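Pectate lyase (Bacillus subtilis, PDB 5AMV) cleaves polygalacturonate by calcium-dependent beta-elimination, giving oligosaccharides with unsaturated galacturonosyl groups at their non-reducing ends. Local coordinates at residues N292-G297 with N322-V327. Sequence-based numbering, arbitrary orientation.
Sequences NNYYEG and NNVIDV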
loop_
_atom_site.group_PDB
_atom_site.type_symbol
_atom_site.label_atom_id
_atom_site.label_comp_id
_atom_site.label_asym_id
_atom_site.label_seq_id
_atom_site.Cartn_x
_atom_site.Cartn_y
_atom_site.Cartn_z
ATOM N N ASN A 292 7.387 11.557 11.647
ATOM C CA ASN A 292 6.477 12.656 11.311
ATOM C C ASN A 292 5.196 12.221 10.579
ATOM O O ASN A 292 4.705 12.964 9.721
ATOM C CB ASN A 292 7.177 13.768 10.471
ATOM C CG ASN A 292 8.218 14.568 11.239
ATOM O OD1 ASN A 292 9.008 15.286 10.619
ATOM N ND2 ASN A 292 8.215 14.474 12.589
ATOM N N ASN A 293 4.660 11.045 10.912
ATOM C CA ASN A 293 3.384 10.612 10.344
ATOM C C ASN A 293 2.285 10.930 11.339
ATOM O O ASN A 293 2.536 11.029 12.550
ATOM C CB ASN A 293 3.437 9.116 9.994
ATOM C CG ASN A 293 4.521 8.790 8.996
ATOM O OD1 ASN A 293 4.435 9.120 7.804
ATOM N ND2 ASN A 293 5.613 8.203 9.483
ATOM N N TYR A 294 1.056 11.073 10.833
ATOM C CA TYR A 294 -0.078 11.459 11.649
ATOM C C TYR A 294 -1.141 10.371 11.454
ATOM O O TYR A 294 -1.494 10.069 10.307
ATOM C CB TYR A 294 -0.642 12.809 11.239
ATOM C CG TYR A 294 -1.821 13.179 12.094
ATOM C CD1 TYR A 294 -1.680 13.332 13.487
ATOM C CD2 TYR A 294 -3.076 13.379 11.515
ATOM C CE1 TYR A 294 -2.730 13.661 14.273
ATOM C CE2 TYR A 294 -4.188 13.722 12.322
ATOM C CZ TYR A 294 -3.999 13.854 13.701
ATOM O OH TYR A 294 -5.082 14.179 14.471
ATOM N N TYR A 295 -1.587 9.775 12.554
ATOM C CA TYR A 295 -2.568 8.679 12.512
ATOM C C TYR A 295 -3.776 9.151 13.290
ATOM O O TYR A 295 -3.652 9.668 14.432
ATOM C CB TYR A 295 -2.000 7.383 13.179
ATOM C CG TYR A 295 -0.625 6.967 12.680
ATOM C CD1 TYR A 295 0.509 7.652 13.103
ATOM C CD2 TYR A 295 -0.480 5.909 11.767
ATOM C CE1 TYR A 295 1.790 7.293 12.645
ATOM C CE2 TYR A 295 0.810 5.560 11.286
ATOM C CZ TYR A 295 1.912 6.257 11.749
ATOM O OH TYR A 295 3.197 5.965 11.324
ATOM N N GLU A 296 -4.983 8.968 12.724
ATOM C CA GLU A 296 -6.196 9.443 13.422
ATOM C C GLU A 296 -7.341 8.511 13.103
ATOM O O GLU A 296 -7.477 8.043 11.968
ATOM C CB GLU A 296 -6.582 10.873 13.016
ATOM C CG GLU A 296 -6.580 11.077 11.468
ATOM C CD GLU A 296 -7.204 12.406 11.050
ATOM O OE1 GLU A 296 -8.165 12.902 11.699
ATOM O OE2 GLU A 296 -6.781 12.919 10.015
ATOM N N GLY A 297 -8.156 8.231 14.110
ATOM C CA GLY A 297 -9.277 7.320 13.941
ATOM C C GLY A 297 -9.969 7.078 15.239
ATOM O O GLY A 297 -9.716 7.775 16.227
ATOM N N ASN A 322 9.050 11.021 16.288
ATOM C CA ASN A 322 8.134 12.141 16.200
ATOM C C ASN A 322 6.857 11.897 15.382
ATOM O O ASN A 322 6.512 12.703 14.484
ATOM C CB ASN A 322 8.860 13.421 15.793
ATOM C CG ASN A 322 9.869 13.873 16.868
ATOM O OD1 ASN A 322 10.082 13.149 17.872
ATOM N ND2 ASN A 322 10.420 15.061 16.709
ATOM N N ASN A 323 6.178 10.805 15.719
ATOM C CA ASN A 323 4.911 10.448 15.106
ATOM C C ASN A 323 3.792 10.766 16.065
ATOM O O ASN A 323 4.002 10.727 17.288
ATOM C CB ASN A 323 4.878 8.935 14.774
ATOM C CG ASN A 323 5.903 8.560 13.732
ATOM O OD1 ASN A 323 5.714 8.837 12.556
ATOM N ND2 ASN A 323 7.039 7.986 14.158
ATOM N N VAL A 324 2.606 11.043 15.523
ATOM C CA VAL A 324 1.485 11.531 16.359
ATOM C C VAL A 324 0.248 10.666 16.065
ATOM O O VAL A 324 -0.119 10.538 14.884
ATOM C CB VAL A 324 1.220 13.004 15.984
ATOM C CG1 VAL A 324 -0.047 13.566 16.756
ATOM C CG2 VAL A 324 2.438 13.853 16.334
ATOM N N ILE A 325 -0.381 10.102 17.112
ATOM C CA ILE A 325 -1.524 9.210 16.976
ATOM C C ILE A 325 -2.686 9.800 17.763
ATOM O O ILE A 325 -2.576 9.956 19.000
ATOM C CB ILE A 325 -1.162 7.780 17.500
ATOM C CG1 ILE A 325 0.012 7.202 16.684
ATOM C CG2 ILE A 325 -2.358 6.843 17.392
ATOM C CD1 ILE A 325 0.572 5.911 17.326
ATOM N N ASP A 326 -3.782 10.141 17.081
ATOM C CA ASP A 326 -4.990 10.594 17.775
ATOM C C ASP A 326 -6.122 9.580 17.614
ATOM O O ASP A 326 -6.891 9.594 16.613
ATOM C CB ASP A 326 -5.423 11.954 17.267
ATOM C CG ASP A 326 -4.510 13.097 17.794
ATOM O OD1 ASP A 326 -3.841 12.899 18.826
ATOM O OD2 ASP A 326 -4.485 14.144 17.151
ATOM N N VAL A 327 -6.237 8.717 18.619
ATOM C CA VAL A 327 -7.282 7.691 18.691
ATOM C C VAL A 327 -7.819 7.766 20.129
ATOM O O VAL A 327 -7.241 7.200 21.040
ATOM C CB VAL A 327 -6.722 6.273 18.341
ATOM C CG1 VAL A 327 -7.817 5.186 18.459
ATOM C CG2 VAL A 327 -6.138 6.281 16.886
#
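N293 and N323 lie side by side as rungs of an asparagine ladder in the right-handed parallel beta-helix of this polysaccharide lyase family 1 enzyme, the two segments belonging to successive coils. Their amide planes lie 4° apart, and N323 OD1 accepts two bonds, from N293 N at 2.9 Å and from N293 ND2 at 3.1 Å, the donors arriving from opposite faces of its plane. The ladder continues to the preceding coil, where N293 OD1 takes the backbone N-H of N271 and N293 ND2 also reaches L268 O; N323 ND2 gives to V290 O, on the strand that leads into N293. One residue earlier, N292 ND2 meets N322 O at 3.1 Å, with that oxygen in its amide plane, while N292 OD1 accepts from D380 N. Beyond the turn the parallel strands pair regularly, V324 N to N293 O, Y295 N to V324 O, D326 N to Y295 O and G297 N to D326 O. On one face of the sheet Y295 CD1 touches I325 CG1 at 3.6 Å; the Y295 hydroxyl bonds W310 NE1. On the other face, Y294 has CG anti to the backbone N (chi1 180°), which carries the ring past V324 CG1, 3.7 Å from Y294 CE1, and brings the hydroxyl to D326. A phenylalanine here would probably leave the D326 carboxylate without its hydroxyl donor. That donor, Y294 OH, meets D326 OD2 on the anti side at 2.7 Å, somewhat out of the carboxylate plane.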